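Local coordinates for interferon-activable protein 202 (PDB 4L5R), which binds double-stranded DNA without sequence specificity and restrains inflammation by blocking AIM2 inflammasome activation, probably by sequestering cytosolic DNA, at residues A[25-39]-A[51-63]. Sequence-based numbering, arbitrary orientation.
Sequences TEPFNYKEGKENMFH and VKVFNMDLKEKFT. With NA (sodium ion), chain D; nucleotides of chain B.
Strand 35-39 runs antiparallel to strand 51-53, and Phe38 and Val53 form a hydrogen-bonded pair, with Phe38 N to Val53 O and Val53 N to Phe38 O both 2.9 Å. CG of Phe38 lies between the backbone N and the carbonyl carbon (chi1 64°), which carries the ring over Val53. Val53 CB lies over one face, 3.7 Å from the ring centroid. Lys59 CD covers the opposite face, 3.9 Å from the same centroid. The ring edge meets the face of Phe62 in a T-shaped pair with planes at 74°. Lys59 then carries its NZ past the ring to Thr25 O, 2.6 Å away and above the carbonyl plane. The two strands belong to a hairpin of the first OB fold of the first HIN-200 domain, the one that binds DNA, and the 3-10 turn 56-58 and the residues after it bring Lys59 and Phe62 against Phe38. Replacing Phe38 with an alanine would probably open a gap between Val53 and Lys59 and leave the face of Phe62 without its edge-on partner. On the face that carries His39 and Lys52, Met37 CE packs 3.8 Å from Lys52 CG, while Lys52 NZ is hydrogen-bonded to His192 and Ser175. Where the pairing ends, Asn36 O and Phe54 O, each 2.8 Å away, bind a sodium ion.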
loop_
_atom_site.group_PDB
_atom_site.type_symbol
_atom_site.label_atom_id
_atom_site.label_comp_id
_atom_site.label_asym_id
_atom_site.label_seq_id
_atom_site.Cartn_x
_atom_site.Cartn_y
_atom_site.Cartn_z
ATOM N N THR A 25 1.759 8.103 2.420
ATOM C CA THR A 25 0.900 8.313 3.586
ATOM C C THR A 25 1.712 8.893 4.723
ATOM O O THR A 25 2.950 8.954 4.651
ATOM C CB THR A 25 0.269 6.997 4.057
ATOM O OG1 THR A 25 1.272 6.150 4.645
ATOM C CG2 THR A 25 -0.444 6.266 2.892
ATOM N N GLU A 26 1.030 9.332 5.778
ATOM C CA GLU A 26 1.722 9.663 7.002
ATOM C C GLU A 26 2.239 8.356 7.586
ATOM O O GLU A 26 1.720 7.278 7.267
ATOM C CB GLU A 26 0.758 10.335 7.996
ATOM C CG GLU A 26 -0.462 9.491 8.290
ATOM C CD GLU A 26 -1.614 10.287 8.887
ATOM O OE1 GLU A 26 -2.703 10.298 8.272
ATOM O OE2 GLU A 26 -1.434 10.892 9.967
ATOM N N PRO A 27 3.246 8.443 8.456
ATOM C CA PRO A 27 3.726 7.284 9.211
ATOM C C PRO A 27 2.675 6.832 10.211
ATOM O O PRO A 27 1.830 7.627 10.612
ATOM C CB PRO A 27 4.954 7.833 9.947
ATOM C CG PRO A 27 5.359 9.028 9.155
ATOM C CD PRO A 27 4.106 9.623 8.652
ATOM N N PHE A 28 2.722 5.568 10.601
ATOM C CA PHE A 28 1.786 5.055 11.581
ATOM C C PHE A 28 2.447 3.868 12.256
ATOM O O PHE A 28 3.329 3.224 11.677
ATOM C CB PHE A 28 0.442 4.668 10.935
ATOM C CG PHE A 28 0.556 3.634 9.850
ATOM C CD1 PHE A 28 0.849 4.005 8.541
ATOM C CD2 PHE A 28 0.381 2.291 10.140
ATOM C CE1 PHE A 28 0.962 3.052 7.541
ATOM C CE2 PHE A 28 0.487 1.323 9.134
ATOM C CZ PHE A 28 0.784 1.700 7.847
ATOM N N ASN A 29 2.056 3.614 13.500
ATOM C CA ASN A 29 2.534 2.444 14.219
ATOM C C ASN A 29 1.791 1.166 13.807
ATOM O O ASN A 29 0.599 1.193 13.521
ATOM C CB ASN A 29 2.416 2.668 15.731
ATOM C CG ASN A 29 3.355 3.754 16.233
ATOM O OD1 ASN A 29 4.218 4.236 15.494
ATOM N ND2 ASN A 29 3.196 4.136 17.502
ATOM N N TYR A 30 2.507 0.048 13.795
ATOM C CA TYR A 30 1.878 -1.246 13.574
ATOM C C TYR A 30 2.579 -2.274 14.476
ATOM O O TYR A 30 3.431 -1.906 15.293
ATOM C CB TYR A 30 1.921 -1.630 12.080
ATOM C CG TYR A 30 3.310 -1.980 11.605
ATOM C CD1 TYR A 30 4.261 -0.991 11.387
ATOM C CD2 TYR A 30 3.688 -3.306 11.430
ATOM C CE1 TYR A 30 5.546 -1.311 10.980
ATOM C CE2 TYR A 30 4.954 -3.637 11.025
ATOM C CZ TYR A 30 5.884 -2.641 10.806
ATOM O OH TYR A 30 7.149 -2.996 10.415
ATOM N N LYS A 31 2.211 -3.549 14.363
ATOM C CA LYS A 31 2.788 -4.579 15.228
ATOM C C LYS A 31 2.572 -4.265 16.718
ATOM O O LYS A 31 3.505 -4.330 17.528
ATOM C CB LYS A 31 4.278 -4.764 14.927
ATOM C CG LYS A 31 4.771 -6.193 15.132
ATOM C CD LYS A 31 6.232 -6.355 14.721
ATOM C CE LYS A 31 6.748 -7.751 15.061
ATOM N NZ LYS A 31 8.238 -7.856 14.955
ATOM N N GLU A 32 1.331 -3.926 17.062
ATOM C CA GLU A 32 0.952 -3.592 18.437
ATOM C C GLU A 32 1.831 -2.507 19.053
ATOM O O GLU A 32 2.313 -2.650 20.178
ATOM C CB GLU A 32 0.952 -4.846 19.321
ATOM C CG GLU A 32 -0.095 -5.881 18.927
ATOM N N GLY A 33 2.042 -1.430 18.305
ATOM C CA GLY A 33 2.763 -0.272 18.802
ATOM C C GLY A 33 4.279 -0.359 18.790
ATOM O O GLY A 33 4.952 0.567 19.238
ATOM N N LYS A 34 4.822 -1.452 18.260
ATOM C CA LYS A 34 6.257 -1.707 18.346
ATOM C C LYS A 34 7.083 -1.184 17.160
ATOM O O LYS A 34 8.290 -1.009 17.282
ATOM C CB LYS A 34 6.520 -3.205 18.524
ATOM C CG LYS A 34 5.947 -3.806 19.795
ATOM C CD LYS A 34 6.532 -5.194 20.029
ATOM C CE LYS A 34 5.447 -6.243 20.217
ATOM N NZ LYS A 34 4.584 -6.394 19.008
ATOM N N GLU A 35 6.450 -0.956 16.014
ATOM C CA GLU A 35 7.183 -0.471 14.838
ATOM C C GLU A 35 6.397 0.619 14.116
ATOM O O GLU A 35 5.200 0.780 14.360
ATOM C CB GLU A 35 7.450 -1.627 13.872
ATOM C CG GLU A 35 8.129 -2.832 14.499
ATOM C CD GLU A 35 9.617 -2.619 14.729
ATOM O OE1 GLU A 35 10.181 -3.328 15.591
ATOM O OE2 GLU A 35 10.223 -1.759 14.043
ATOM N N ASN A 36 7.059 1.357 13.222
ATOM C CA ASN A 36 6.344 2.303 12.364
ATOM C C ASN A 36 6.638 2.102 10.879
ATOM O O ASN A 36 7.586 1.415 10.514
ATOM C CB ASN A 36 6.584 3.755 12.787
ATOM C CG ASN A 36 8.046 4.073 12.975
ATOM O OD1 ASN A 36 8.899 3.601 12.225
ATOM N ND2 ASN A 36 8.353 4.880 13.998
ATOM N N MET A 37 5.804 2.682 10.025
ATOM C CA MET A 37 5.990 2.557 8.578
ATOM C C MET A 37 5.122 3.587 7.875
ATOM O O MET A 37 4.292 4.248 8.509
ATOM C CB MET A 37 5.588 1.153 8.112
ATOM C CG MET A 37 4.089 0.859 8.259
ATOM S SD MET A 37 3.598 -0.744 7.561
ATOM C CE MET A 37 3.665 -0.368 5.811
ATOM N N PHE A 38 5.300 3.729 6.562
ATOM C CA PHE A 38 4.352 4.483 5.780
ATOM C C PHE A 38 4.244 3.814 4.416
ATOM O O PHE A 38 5.160 3.090 4.003
ATOM C CB PHE A 38 4.676 5.992 5.706
ATOM C CG PHE A 38 5.986 6.337 5.005
ATOM C CD1 PHE A 38 6.027 6.512 3.635
ATOM C CD2 PHE A 38 7.144 6.548 5.738
ATOM C CE1 PHE A 38 7.223 6.851 2.981
ATOM C CE2 PHE A 38 8.339 6.890 5.100
ATOM C CZ PHE A 38 8.371 7.042 3.719
ATOM N N HIS A 39 3.105 4.000 3.767
ATOM C CA HIS A 39 2.904 3.495 2.407
ATOM C C HIS A 39 3.266 4.546 1.382
ATOM O O HIS A 39 3.145 5.737 1.640
ATOM C CB HIS A 39 1.436 3.113 2.196
ATOM C CG HIS A 39 1.005 1.945 3.014
ATOM N ND1 HIS A 39 1.361 0.651 2.702
ATOM C CD2 HIS A 39 0.268 1.872 4.150
ATOM C CE1 HIS A 39 0.860 -0.170 3.608
ATOM N NE2 HIS A 39 0.189 0.547 4.496
ATOM N N VAL A 51 4.840 0.698 -2.319
ATOM C CA VAL A 51 6.054 0.689 -1.541
ATOM C C VAL A 51 5.664 0.708 -0.063
ATOM O O VAL A 51 4.714 1.406 0.329
ATOM C CB VAL A 51 6.908 1.943 -1.837
ATOM C CG1 VAL A 51 8.281 1.857 -1.124
ATOM C CG2 VAL A 51 7.062 2.161 -3.347
ATOM N N LYS A 52 6.361 -0.095 0.732
ATOM C CA LYS A 52 6.245 -0.019 2.187
ATOM C C LYS A 52 7.582 0.435 2.721
ATOM O O LYS A 52 8.624 -0.188 2.441
ATOM C CB LYS A 52 5.874 -1.375 2.784
ATOM C CG LYS A 52 4.450 -1.843 2.429
ATOM C CD LYS A 52 4.247 -3.323 2.742
ATOM C CE LYS A 52 2.792 -3.739 2.461
ATOM N NZ LYS A 52 2.557 -5.147 2.864
ATOM N N VAL A 53 7.564 1.518 3.495
ATOM C CA VAL A 53 8.803 2.129 3.957
ATOM C C VAL A 53 8.848 2.041 5.483
ATOM O O VAL A 53 7.893 2.415 6.152
ATOM C CB VAL A 53 8.916 3.598 3.490
ATOM C CG1 VAL A 53 10.265 4.189 3.904
ATOM C CG2 VAL A 53 8.718 3.714 1.965
ATOM N N PHE A 54 9.936 1.507 6.018
ATOM C CA PHE A 54 10.038 1.218 7.449
ATOM C C PHE A 54 11.017 2.137 8.132
ATOM O O PHE A 54 11.089 2.199 9.353
ATOM C CB PHE A 54 10.436 -0.243 7.663
ATOM C CG PHE A 54 9.433 -1.193 7.097
ATOM C CD1 PHE A 54 8.233 -1.400 7.746
ATOM C CD2 PHE A 54 9.654 -1.830 5.892
ATOM C CE1 PHE A 54 7.266 -2.243 7.209
ATOM C CE2 PHE A 54 8.693 -2.685 5.350
ATOM C CZ PHE A 54 7.508 -2.894 6.008
ATOM N N ASN A 55 11.766 2.873 7.332
ATOM C CA ASN A 55 12.764 3.775 7.877
ATOM C C ASN A 55 12.224 5.194 7.876
ATOM O O ASN A 55 12.110 5.807 6.825
ATOM C CB ASN A 55 14.047 3.676 7.058
ATOM C CG ASN A 55 15.125 4.599 7.568
ATOM O OD1 ASN A 55 14.932 5.288 8.569
ATOM N ND2 ASN A 55 16.272 4.619 6.885
ATOM N N MET A 56 11.860 5.705 9.056
ATOM C CA MET A 56 11.211 7.022 9.142
ATOM C C MET A 56 12.087 8.175 8.646
ATOM O O MET A 56 11.573 9.231 8.260
ATOM C CB MET A 56 10.721 7.315 10.573
ATOM C CG MET A 56 9.594 6.428 11.035
ATOM S SD MET A 56 8.201 6.438 9.878
ATOM C CE MET A 56 8.530 4.972 8.913
ATOM N N ASP A 57 13.406 7.976 8.658
ATOM C CA ASP A 57 14.335 8.941 8.085
ATOM C C ASP A 57 14.052 9.224 6.611
ATOM O O ASP A 57 14.499 10.228 6.071
ATOM C CB ASP A 57 15.774 8.445 8.231
ATOM C CG ASP A 57 16.264 8.488 9.667
ATOM O OD1 ASP A 57 15.626 9.171 10.499
ATOM O OD2 ASP A 57 17.288 7.837 9.957
ATOM N N LEU A 58 13.295 8.352 5.961
ATOM C CA LEU A 58 13.022 8.524 4.542
ATOM C C LEU A 58 11.752 9.316 4.267
ATOM O O LEU A 58 11.469 9.658 3.119
ATOM C CB LEU A 58 12.920 7.163 3.863
ATOM C CG LEU A 58 14.126 6.243 4.056
ATOM C CD1 LEU A 58 13.839 4.903 3.382
ATOM C CD2 LEU A 58 15.411 6.883 3.493
ATOM N N LYS A 59 10.976 9.602 5.306
ATOM C CA LYS A 59 9.681 10.244 5.092
ATOM C C LYS A 59 9.881 11.562 4.343
ATOM O O LYS A 59 9.159 11.868 3.396
ATOM C CB LYS A 59 8.918 10.423 6.422
ATOM C CG LYS A 59 7.557 11.125 6.322
ATOM C CD LYS A 59 6.599 10.469 5.323
ATOM C CE LYS A 59 5.309 11.292 5.218
ATOM N NZ LYS A 59 4.446 10.964 4.046
ATOM N N GLU A 60 10.906 12.318 4.729
ATOM C CA GLU A 60 11.177 13.600 4.084
ATOM C C GLU A 60 11.611 13.457 2.622
ATOM O O GLU A 60 11.454 14.386 1.831
ATOM C CB GLU A 60 12.221 14.398 4.890
ATOM C CG GLU A 60 13.581 13.728 4.943
ATOM C CD GLU A 60 14.530 14.397 5.930
ATOM O OE1 GLU A 60 14.211 15.510 6.405
ATOM O OE2 GLU A 60 15.587 13.803 6.235
ATOM N N LYS A 61 12.119 12.284 2.257
ATOM C CA LYS A 61 12.569 12.032 0.896
ATOM C C LYS A 61 11.435 11.610 -0.041
ATOM O O LYS A 61 11.538 11.756 -1.256
ATOM C CB LYS A 61 13.670 10.966 0.877
ATOM C CG LYS A 61 15.031 11.488 1.365
ATOM C CD LYS A 61 16.045 10.367 1.535
ATOM C CE LYS A 61 17.384 10.903 2.048
ATOM N NZ LYS A 61 18.144 11.627 0.980
ATOM N N PHE A 62 10.353 11.087 0.520
ATOM C CA PHE A 62 9.245 10.636 -0.318
ATOM C C PHE A 62 8.263 11.763 -0.615
ATOM O O PHE A 62 7.115 11.752 -0.169
ATOM C CB PHE A 62 8.561 9.411 0.289
ATOM C CG PHE A 62 9.221 8.120 -0.091
ATOM C CD1 PHE A 62 10.428 7.749 0.479
ATOM C CD2 PHE A 62 8.649 7.289 -1.046
ATOM C CE1 PHE A 62 11.055 6.562 0.106
ATOM C CE2 PHE A 62 9.260 6.101 -1.414
ATOM C CZ PHE A 62 10.466 5.737 -0.845
ATOM N N THR A 63 8.745 12.733 -1.383
ATOM C CA THR A 63 7.990 13.931 -1.729
ATOM C C THR A 63 7.371 13.799 -3.115
ATOM O O THR A 63 8.043 13.391 -4.071
ATOM C CB THR A 63 8.917 15.168 -1.726
ATOM O OG1 THR A 63 9.483 15.338 -0.418
ATOM C CG2 THR A 63 8.144 16.423 -2.117
HETATM NA NA NA D . 10.076 0.693 11.535
ATOM P P DT B 5 3.914 -9.488 12.618
ATOM O OP1 DT B 5 4.406 -8.224 12.010
ATOM O OP2 DT B 5 2.876 -9.441 13.677
ATOM O "O5'" DT B 5 3.345 -10.462 11.479
ATOM C "C5'" DT B 5 4.189 -10.895 10.425
ATOM C "C4'" DT B 5 3.486 -11.963 9.612
ATOM O "O4'" DT B 5 3.513 -13.230 10.311
ATOM C "C3'" DT B 5 2.017 -11.671 9.296
ATOM O "O3'" DT B 5 1.952 -11.362 7.898
ATOM C "C2'" DT B 5 1.279 -12.959 9.663
ATOM C "C1'" DT B 5 2.421 -13.964 9.806
ATOM N N1 DT B 5 2.146 -15.126 10.702
ATOM C C2 DT B 5 2.307 -16.387 10.179
ATOM O O2 DT B 5 2.661 -16.603 9.028
ATOM N N3 DT B 5 2.037 -17.393 11.064
ATOM C C4 DT B 5 1.628 -17.305 12.378
ATOM O O4 DT B 5 1.409 -18.310 13.057
ATOM C C5 DT B 5 1.479 -15.951 12.863
ATOM C C7 DT B 5 1.042 -15.702 14.275
ATOM C C6 DT B 5 1.742 -14.941 12.014
HETATM O O HOH W 1 2.303 0.168 0.162
#